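Long-range contacts in nuclear movement protein (Encephalitozoon cuniculi, PDB 2O30), which is of unknown function but may, like related CS-domain proteins, bind unfolded proteins: residues A[36-41]-A[51-56]; A[55-60]-A[77-82]; A[15-20]-A[73-78]. The protein carries 1 engineered substitution. All blocks are in the same frame, centred on the assembly; numbering follows the deposited sequence.

Interaction 1. Residues A[36-41]-A[51-56]; sequences VGKKIC and DGELLH
Lys38 grips the 51-56 segment through both its backbone carbonyl and its ammonium group. Its carbonyl O receives the backbone N of Leu54 at 2.8 Å, with an N-H...O angle of 174°, while NZ reaches two successive carbonyls: Leu54 O at 3.1 Å, met in the carbonyl plane, and Leu55 O at 3.0 Å, met from well above the Leu55 carbonyl's own plane, not on a lone pair. A bend at chi3 (-60°) turns CE and NZ back onto these oxygens; separately, CD lies against the His56 backbone, 3.4 Å from His56 C. Further along, Ile40 N bonds to Gly52 O and Gly52 N returns to Ile40 O, the reciprocal pair of an antiparallel bridge; Lys39 with Glu53 and Cys41 with Asp51 form the non-hydrogen-bonded pairs beside it. The ladder follows the type II' turn from Val36 to Lys39, the tight hairpin between strands 31-36 and 39-44 of the three-stranded sheet of this CS domain, whose other edge strand, 47-51, runs out here. On the face carrying Lys39 and Glu53, the lysine folds at chi2 (-73°) and brings NZ to Glu53 OE2 at 3.2 Å, a weak bond within a salt bridge; a water accepts from Lys38 N. Glu53 CG also passes 3.7 Å from Lys38 CB. On the side of Ile40, Leu54 from the following loop brings CD2 to 4.1 Å from Ile40 CG2, and both side chains touch Met35. At the far end Cys41 SG is covalently linked to DTT, probably from the crystallisation liquor, whose pocket includes Asp51.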
loop_
_atom_site.group_PDB
_atom_site.type_symbol
_atom_site.label_atom_id
_atom_site.label_comp_id
_atom_site.label_asym_id
_atom_site.label_seq_id
_atom_site.Cartn_x
_atom_site.Cartn_y
_atom_site.Cartn_z
ATOM N N VAL A 36 1.440 0.758 7.720
ATOM C CA VAL A 36 2.777 0.404 8.190
ATOM C C VAL A 36 3.063 1.296 9.393
ATOM O O VAL A 36 3.099 2.532 9.268
ATOM C CB VAL A 36 3.872 0.635 7.113
ATOM C CG1 VAL A 36 5.248 0.195 7.641
ATOM C CG2 VAL A 36 3.533 -0.128 5.846
ATOM N N GLY A 37 3.270 0.667 10.541
ATOM C CA GLY A 37 3.359 1.412 11.796
ATOM C C GLY A 37 2.044 2.150 11.997
ATOM O O GLY A 37 0.973 1.526 12.020
ATOM N N LYS A 38 2.122 3.475 12.113
ATOM C CA LYS A 38 0.922 4.309 12.271
ATOM C C LYS A 38 0.479 4.935 10.960
ATOM O O LYS A 38 -0.579 5.554 10.905
ATOM C CB LYS A 38 1.132 5.414 13.322
ATOM C CG LYS A 38 1.326 4.885 14.726
ATOM C CD LYS A 38 0.949 5.944 15.761
ATOM C CE LYS A 38 1.780 7.203 15.639
ATOM N NZ LYS A 38 1.116 8.370 16.306
ATOM N N LYS A 39 1.299 4.776 9.917
ATOM C CA LYS A 39 1.042 5.349 8.597
ATOM C C LYS A 39 -0.082 4.580 7.927
ATOM O O LYS A 39 -0.076 3.354 7.891
ATOM C CB LYS A 39 2.304 5.297 7.722
ATOM C CG LYS A 39 3.522 6.042 8.287
ATOM C CD LYS A 39 3.365 7.559 8.188
ATOM C CE LYS A 39 4.544 8.296 8.848
ATOM N NZ LYS A 39 4.166 9.705 9.204
ATOM N N ILE A 40 -1.057 5.306 7.405
ATOM C CA ILE A 40 -2.202 4.682 6.773
ATOM C C ILE A 40 -2.433 5.320 5.396
ATOM O O ILE A 40 -2.383 6.531 5.237
ATOM C CB ILE A 40 -3.456 4.806 7.669
ATOM C CG1 ILE A 40 -4.698 4.233 6.958
ATOM C CG2 ILE A 40 -3.635 6.259 8.122
ATOM C CD1 ILE A 40 -5.977 4.293 7.813
ATOM N N CYS A 41 -2.631 4.463 4.402
ATOM C CA CYS A 41 -2.946 4.880 3.044
ATOM C C CYS A 41 -4.162 4.087 2.585
ATOM O O CYS A 41 -4.141 2.853 2.591
ATOM C CB CYS A 41 -1.774 4.564 2.118
ATOM S SG CYS A 41 -2.160 4.980 0.396
ATOM N N ASP A 51 -4.573 9.542 3.685
ATOM C CA ASP A 51 -3.128 9.473 3.577
ATOM C C ASP A 51 -2.587 10.225 4.783
ATOM O O ASP A 51 -2.463 11.450 4.745
ATOM C CB ASP A 51 -2.669 10.145 2.285
ATOM C CG ASP A 51 -1.162 10.091 2.087
ATOM O OD1 ASP A 51 -0.436 9.490 2.911
ATOM O OD2 ASP A 51 -0.703 10.647 1.075
ATOM N N GLY A 52 -2.298 9.506 5.852
ATOM C CA GLY A 52 -1.837 10.173 7.063
ATOM C C GLY A 52 -1.258 9.237 8.082
ATOM O O GLY A 52 -0.792 8.143 7.754
ATOM N N GLU A 53 -1.283 9.677 9.336
ATOM C CA GLU A 53 -0.732 8.906 10.420
ATOM C C GLU A 53 -1.792 8.832 11.496
ATOM O O GLU A 53 -2.354 9.857 11.876
ATOM C CB GLU A 53 0.526 9.593 10.960
ATOM C CG GLU A 53 1.214 8.846 12.069
ATOM C CD GLU A 53 2.643 9.322 12.265
ATOM O OE1 GLU A 53 2.838 10.528 12.545
ATOM O OE2 GLU A 53 3.568 8.484 12.127
ATOM N N LEU A 54 -2.071 7.620 11.964
ATOM C CA LEU A 54 -3.084 7.408 12.985
ATOM C C LEU A 54 -2.603 8.060 14.275
ATOM O O LEU A 54 -1.400 8.149 14.504
ATOM C CB LEU A 54 -3.318 5.921 13.213
ATOM C CG LEU A 54 -4.073 5.179 12.097
ATOM C CD1 LEU A 54 -4.366 3.756 12.555
ATOM C CD2 LEU A 54 -5.366 5.870 11.771
ATOM N N LEU A 55 -3.540 8.506 15.104
ATOM C CA LEU A 55 -3.188 9.209 16.341
ATOM C C LEU A 55 -2.344 8.357 17.298
ATOM O O LEU A 55 -1.397 8.866 17.939
ATOM C CB LEU A 55 -4.459 9.705 17.044
ATOM C CG LEU A 55 -4.187 10.578 18.287
ATOM C CD1 LEU A 55 -3.362 11.790 17.929
ATOM C CD2 LEU A 55 -5.492 10.982 18.912
ATOM N N HIS A 56 -2.690 7.077 17.421
ATOM C CA HIS A 56 -1.958 6.144 18.279
ATOM C C HIS A 56 -1.716 4.820 17.562
ATOM O O HIS A 56 -2.261 4.573 16.475
ATOM C CB HIS A 56 -2.715 5.866 19.582
ATOM C CG HIS A 56 -3.017 7.098 20.379
ATOM N ND1 HIS A 56 -2.037 7.828 21.016
ATOM C CD2 HIS A 56 -4.186 7.736 20.624
ATOM C CE1 HIS A 56 -2.591 8.862 21.627
ATOM N NE2 HIS A 56 -3.893 8.831 21.404
HETATM O O HOH W 1 4.575 5.146 12.405
#

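Interaction 2. Residues A[55-60]-A[77-82]; sequences LHEVDV and TKKRNE
Glu57 and Lys79 meet through both backbone and side chains. Lys79 N donates to Glu57 O at 3.0 Å, and Lys79 NZ closes a salt bridge to Glu57 OE1 at 2.7 Å, reaching that oxygen nearly along its C-O axis. Both chains are extended beyond CG and cross obliquely; Lys79 CD also rests 3.6 Å from Glu57 CB, an aliphatic contact beside the ionic one. Lys79 CE continues past Val58 O at 3.4 Å. A water donates to Glu57 O and accepts from Arg80 N. Val58 and Lys78 form an antiparallel non-hydrogen-bonded pair, their CA atoms 4.3 Å apart. Beyond it, Asp59 N donates to Thr77 O at 2.9 Å, with an N-H...O angle of 162°, and Val58 CB touches the same carbonyl. At the other end Glu82 takes the less common chi1 of 72°, its CG lodged between backbone N and carbonyl carbon, and its otherwise extended chain sets OE2 over the centre of the His56 ring, 3.5 Å from His56 CG. The ring and carboxylate planes are 42° apart, and Leu55 CG lies against the opposite face, sandwiching the imidazole; a carboxylate oxygen there could favour a protonated ring, though its charge is not seen. Lys78 points away from the 55-60 segment, and its NZ donates to Glu82 O, tying the turn after the strand to its end. The contact joins the weakly bonded strand 58-59 to the end of strand 71-78; Trp84 meets the His56 ring edge-to-face, makes a cation-pi contact with Lys78 and packs on Val58, as does Met35 of strand 31-36.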
loop_
_atom_site.group_PDB
_atom_site.type_symbol
_atom_site.label_atom_id
_atom_site.label_comp_id
_atom_site.label_asym_id
_atom_site.label_seq_id
_atom_site.Cartn_x
_atom_site.Cartn_y
_atom_site.Cartn_z
ATOM N N LEU A 55 -3.540 8.506 15.104
ATOM C CA LEU A 55 -3.188 9.209 16.341
ATOM C C LEU A 55 -2.344 8.357 17.298
ATOM O O LEU A 55 -1.397 8.866 17.939
ATOM C CB LEU A 55 -4.459 9.705 17.044
ATOM C CG LEU A 55 -4.187 10.578 18.287
ATOM C CD1 LEU A 55 -3.362 11.790 17.929
ATOM C CD2 LEU A 55 -5.492 10.982 18.912
ATOM N N HIS A 56 -2.690 7.077 17.421
ATOM C CA HIS A 56 -1.958 6.144 18.279
ATOM C C HIS A 56 -1.716 4.820 17.562
ATOM O O HIS A 56 -2.261 4.573 16.475
ATOM C CB HIS A 56 -2.715 5.866 19.582
ATOM C CG HIS A 56 -3.017 7.098 20.379
ATOM N ND1 HIS A 56 -2.037 7.828 21.016
ATOM C CD2 HIS A 56 -4.186 7.736 20.624
ATOM C CE1 HIS A 56 -2.591 8.862 21.627
ATOM N NE2 HIS A 56 -3.893 8.831 21.404
ATOM N N GLU A 57 -0.917 3.967 18.190
ATOM C CA GLU A 57 -0.549 2.685 17.614
ATOM C C GLU A 57 -1.708 1.696 17.510
ATOM O O GLU A 57 -2.597 1.628 18.377
ATOM C CB GLU A 57 0.658 2.085 18.363
ATOM C CG GLU A 57 1.942 2.851 18.033
ATOM C CD GLU A 57 3.194 2.288 18.685
ATOM O OE1 GLU A 57 3.371 1.049 18.720
ATOM O OE2 GLU A 57 4.019 3.107 19.146
ATOM N N VAL A 58 -1.707 0.954 16.398
ATOM C CA VAL A 58 -2.661 -0.136 16.209
ATOM C C VAL A 58 -1.934 -1.447 15.918
ATOM O O VAL A 58 -0.754 -1.443 15.557
ATOM C CB VAL A 58 -3.663 0.176 15.072
ATOM C CG1 VAL A 58 -4.494 1.411 15.446
ATOM C CG2 VAL A 58 -2.929 0.414 13.767
ATOM N N ASP A 59 -2.636 -2.557 16.105
ATOM C CA ASP A 59 -2.129 -3.858 15.707
ATOM C C ASP A 59 -2.352 -4.013 14.194
ATOM O O ASP A 59 -3.430 -4.396 13.766
ATOM C CB ASP A 59 -2.856 -4.954 16.481
ATOM C CG ASP A 59 -2.404 -6.355 16.084
ATOM O OD1 ASP A 59 -1.516 -6.488 15.214
ATOM O OD2 ASP A 59 -2.950 -7.325 16.641
ATOM N N VAL A 60 -1.339 -3.703 13.395
ATOM C CA VAL A 60 -1.517 -3.678 11.934
ATOM C C VAL A 60 -1.993 -5.034 11.387
ATOM O O VAL A 60 -2.795 -5.082 10.438
ATOM C CB VAL A 60 -0.278 -3.123 11.188
ATOM C CG1 VAL A 60 -0.413 -3.331 9.680
ATOM C CG2 VAL A 60 -0.111 -1.640 11.477
ATOM N N THR A 77 -7.484 -3.056 15.401
ATOM C CA THR A 77 -7.491 -3.078 16.874
ATOM C C THR A 77 -6.442 -2.097 17.404
ATOM O O THR A 77 -5.341 -2.035 16.886
ATOM C CB THR A 77 -7.202 -4.511 17.378
ATOM O OG1 THR A 77 -8.239 -5.397 16.930
ATOM C CG2 THR A 77 -7.124 -4.561 18.908
ATOM N N LYS A 78 -6.793 -1.330 18.441
ATOM C CA LYS A 78 -5.854 -0.411 19.074
ATOM C C LYS A 78 -4.840 -1.190 19.911
ATOM O O LYS A 78 -5.196 -2.189 20.514
ATOM C CB LYS A 78 -6.601 0.545 20.012
ATOM C CG LYS A 78 -7.572 1.507 19.319
ATOM C CD LYS A 78 -8.458 2.175 20.381
ATOM C CE LYS A 78 -9.389 3.226 19.788
ATOM N NZ LYS A 78 -10.233 3.796 20.933
ATOM N N LYS A 79 -3.606 -0.710 19.960
ATOM C CA LYS A 79 -2.597 -1.329 20.850
ATOM C C LYS A 79 -2.920 -1.069 22.315
ATOM O O LYS A 79 -2.744 -1.951 23.170
ATOM C CB LYS A 79 -1.194 -0.834 20.499
ATOM C CG LYS A 79 -0.519 -1.656 19.399
ATOM C CD LYS A 79 0.991 -1.399 19.319
ATOM C CE LYS A 79 1.557 -1.870 17.959
ATOM N NZ LYS A 79 3.013 -1.484 17.784
ATOM N N ARG A 80 -3.416 0.130 22.602
ATOM C CA ARG A 80 -3.777 0.515 23.962
ATOM C C ARG A 80 -5.268 0.822 24.045
ATOM O O ARG A 80 -5.819 1.463 23.137
ATOM C CB ARG A 80 -2.935 1.730 24.379
ATOM C CG ARG A 80 -3.032 2.059 25.844
ATOM C CD ARG A 80 -1.962 3.072 26.288
ATOM N NE ARG A 80 -1.967 3.193 27.743
ATOM C CZ ARG A 80 -1.194 2.486 28.569
ATOM N NH1 ARG A 80 -0.315 1.600 28.101
ATOM N NH2 ARG A 80 -1.296 2.671 29.878
ATOM N N ASN A 81 -5.927 0.367 25.114
ATOM C CA ASN A 81 -7.362 0.607 25.296
ATOM C C ASN A 81 -7.652 2.001 25.862
ATOM O O ASN A 81 -7.743 2.189 27.075
ATOM C CB ASN A 81 -8.016 -0.467 26.176
ATOM C CG ASN A 81 -8.144 -1.808 25.478
ATOM O OD1 ASN A 81 -7.829 -1.949 24.297
ATOM N ND2 ASN A 81 -8.608 -2.813 26.216
ATOM N N GLU A 82 -7.805 2.978 24.975
ATOM C CA GLU A 82 -8.020 4.366 25.370
ATOM C C GLU A 82 -8.835 5.043 24.269
ATOM O O GLU A 82 -8.733 4.661 23.094
ATOM C CB GLU A 82 -6.669 5.081 25.546
ATOM C CG GLU A 82 -5.926 5.377 24.246
ATOM C CD GLU A 82 -4.469 5.771 24.444
ATOM O OE1 GLU A 82 -4.132 6.230 25.569
ATOM O OE2 GLU A 82 -3.674 5.638 23.478
HETATM O O HOH W 2 -2.601 2.426 20.899
#

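Interaction 3. Residues A[15-20]-A[73-78]; sequences EINIQF and DVNVTK
Ile16 and Ile18 pair with Val76 and Val74 on the buried face, each through two reciprocal backbone bonds; Ile16 N to Val76 O, at 2.9 Å and 176°, is the straightest of the four backbone bonds. Packing is close here: Ile18 CB stands 4.2 Å from Val74 CB, Phe20 CE1 approaches Val74 CG2 at 4.0 Å, and Ile16 CD1 meets the aliphatic CE of Lys78. The other face, with Glu15, Asn17, Gln19, Asp73 and Asn75, is polar and partly exposed. With its CG anti to the backbone N (chi1 172°), Asn75 sends ND2 across to two acceptors, Asn17 OD1 at 2.7 Å and Glu15 OE1 at 2.9 Å. The former lies in the Asn75 amide plane; at the latter the amide arrives from above the carboxylate plane, the two planes being 79° apart. Toward Asp73 the side chains no longer bond directly: Gln19 CG passes Asp73 OD1, while a water bridges that oxygen and Gln19 NE2. Asn17 and Gln19 also reach Asp10 and Thr8 of strand 8-12. Ile18 and Phe20 touch Ile40 and Val42 of the other sheet, with Trp9 and Leu63 beside them, as in the antiparallel beta-sandwich of CS domains.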
loop_
_atom_site.group_PDB
_atom_site.type_symbol
_atom_site.label_atom_id
_atom_site.label_comp_id
_atom_site.label_asym_id
_atom_site.label_seq_id
_atom_site.Cartn_x
_atom_site.Cartn_y
_atom_site.Cartn_z
ATOM N N GLU A 15 -10.825 -0.444 19.548
ATOM C CA GLU A 15 -10.901 -0.602 18.071
ATOM C C GLU A 15 -11.203 0.718 17.363
ATOM O O GLU A 15 -11.888 1.599 17.900
ATOM C CB GLU A 15 -11.969 -1.632 17.677
ATOM C CG GLU A 15 -11.685 -3.068 18.078
ATOM C CD GLU A 15 -12.781 -4.029 17.626
ATOM O OE1 GLU A 15 -13.634 -3.617 16.799
ATOM O OE2 GLU A 15 -12.769 -5.199 18.102
ATOM N N ILE A 16 -10.668 0.842 16.153
ATOM C CA ILE A 16 -10.971 1.978 15.279
ATOM C C ILE A 16 -11.727 1.425 14.053
ATOM O O ILE A 16 -11.325 0.401 13.531
ATOM C CB ILE A 16 -9.662 2.664 14.836
ATOM C CG1 ILE A 16 -9.060 3.490 15.990
ATOM C CG2 ILE A 16 -9.864 3.597 13.615
ATOM C CD1 ILE A 16 -9.878 4.765 16.404
ATOM N N ASN A 17 -12.796 2.113 13.633
ATOM C CA ASN A 17 -13.561 1.747 12.434
ATOM C C ASN A 17 -13.589 2.926 11.482
ATOM O O ASN A 17 -13.816 4.064 11.909
ATOM C CB ASN A 17 -14.994 1.365 12.801
ATOM C CG ASN A 17 -15.056 0.120 13.664
ATOM O OD1 ASN A 17 -14.670 -0.973 13.224
ATOM N ND2 ASN A 17 -15.549 0.276 14.888
ATOM N N ILE A 18 -13.336 2.660 10.200
ATOM C CA ILE A 18 -13.348 3.718 9.182
ATOM C C ILE A 18 -14.318 3.265 8.089
ATOM O O ILE A 18 -14.340 2.087 7.747
ATOM C CB ILE A 18 -11.966 3.951 8.588
ATOM C CG1 ILE A 18 -10.975 4.437 9.669
ATOM C CG2 ILE A 18 -12.013 4.972 7.408
ATOM C CD1 ILE A 18 -9.490 4.219 9.295
ATOM N N GLN A 19 -15.122 4.200 7.608
ATOM C CA GLN A 19 -16.100 3.906 6.539
ATOM C C GLN A 19 -15.925 4.881 5.387
ATOM O O GLN A 19 -15.624 6.066 5.582
ATOM C CB GLN A 19 -17.535 4.015 7.082
ATOM C CG GLN A 19 -17.805 3.237 8.365
ATOM C CD GLN A 19 -17.452 4.032 9.644
ATOM O OE1 GLN A 19 -17.697 5.253 9.744
ATOM N NE2 GLN A 19 -16.896 3.329 10.634
ATOM N N PHE A 20 -16.110 4.388 4.163
ATOM C CA PHE A 20 -16.105 5.286 3.007
ATOM C C PHE A 20 -16.897 4.626 1.888
ATOM O O PHE A 20 -17.057 3.411 1.886
ATOM C CB PHE A 20 -14.682 5.655 2.565
ATOM C CG PHE A 20 -13.840 4.488 2.128
ATOM C CD1 PHE A 20 -13.057 3.792 3.051
ATOM C CD2 PHE A 20 -13.825 4.073 0.795
ATOM C CE1 PHE A 20 -12.255 2.730 2.657
ATOM C CE2 PHE A 20 -13.044 3.007 0.395
ATOM C CZ PHE A 20 -12.243 2.323 1.342
ATOM N N ASP A 73 -16.211 -0.967 5.040
ATOM C CA ASP A 73 -15.990 -0.869 6.489
ATOM C C ASP A 73 -14.600 -1.428 6.812
ATOM O O ASP A 73 -14.294 -2.560 6.467
ATOM C CB ASP A 73 -17.093 -1.619 7.222
ATOM C CG ASP A 73 -18.426 -0.891 7.176
ATOM O OD1 ASP A 73 -18.518 0.210 7.747
ATOM O OD2 ASP A 73 -19.396 -1.422 6.597
ATOM N N VAL A 74 -13.757 -0.609 7.437
ATOM C CA VAL A 74 -12.381 -0.993 7.794
ATOM C C VAL A 74 -12.318 -1.022 9.323
ATOM O O VAL A 74 -12.901 -0.157 9.987
ATOM C CB VAL A 74 -11.392 0.041 7.242
ATOM C CG1 VAL A 74 -9.960 -0.362 7.512
ATOM C CG2 VAL A 74 -11.610 0.255 5.712
ATOM N N ASN A 75 -11.657 -2.038 9.875
ATOM C CA ASN A 75 -11.552 -2.184 11.332
ATOM C C ASN A 75 -10.093 -2.525 11.651
ATOM O O ASN A 75 -9.456 -3.279 10.919
ATOM C CB ASN A 75 -12.484 -3.319 11.754
ATOM C CG ASN A 75 -12.330 -3.706 13.192
ATOM O OD1 ASN A 75 -11.590 -4.651 13.514
ATOM N ND2 ASN A 75 -13.027 -2.994 14.081
ATOM N N VAL A 76 -9.554 -1.948 12.731
ATOM C CA VAL A 76 -8.221 -2.322 13.208
ATOM C C VAL A 76 -8.230 -2.176 14.728
ATOM O O VAL A 76 -8.919 -1.292 15.267
ATOM C CB VAL A 76 -7.060 -1.491 12.553
ATOM C CG1 VAL A 76 -7.104 -0.013 12.920
ATOM C CG2 VAL A 76 -5.680 -2.067 12.926
ATOM N N THR A 77 -7.484 -3.056 15.401
ATOM C CA THR A 77 -7.491 -3.078 16.874
ATOM C C THR A 77 -6.442 -2.097 17.404
ATOM O O THR A 77 -5.341 -2.035 16.886
ATOM C CB THR A 77 -7.202 -4.511 17.378
ATOM O OG1 THR A 77 -8.239 -5.397 16.930
ATOM C CG2 THR A 77 -7.124 -4.561 18.908
ATOM N N LYS A 78 -6.793 -1.330 18.441
ATOM C CA LYS A 78 -5.854 -0.411 19.074
ATOM C C LYS A 78 -4.840 -1.190 19.911
ATOM O O LYS A 78 -5.196 -2.189 20.514
ATOM C CB LYS A 78 -6.601 0.545 20.012
ATOM C CG LYS A 78 -7.572 1.507 19.319
ATOM C CD LYS A 78 -8.458 2.175 20.381
ATOM C CE LYS A 78 -9.389 3.226 19.788
ATOM N NZ LYS A 78 -10.233 3.796 20.933
HETATM O O HOH W 3 -15.598 -1.689 10.794
HETATM O O HOH W 4 -16.584 0.503 9.805
#

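Overall arrangement
Strand 71-78 serves two of the contacts: interaction 3 pairs it with strand 15-21 near the centre of the chain, while interaction 2 pairs its end with strand 58-59, some 11 Å away between centres. They share Thr77 and Lys78, and Val76 CG2 also packs on Asp59 O (3.3 Å). Interaction 1 lies at the edge of the three-stranded sheet and the loop leaving it, and joins interaction 2 along the chain through Leu55 and His56. One place where the sheets touch is Ile40 CD1, 3.8 Å from Ile18 CD1. Interaction 3 has a regular ladder with a buried apolar face; interactions 1 and 2, nearer the periphery, depend more on lysines that reach carbonyls or carboxylates.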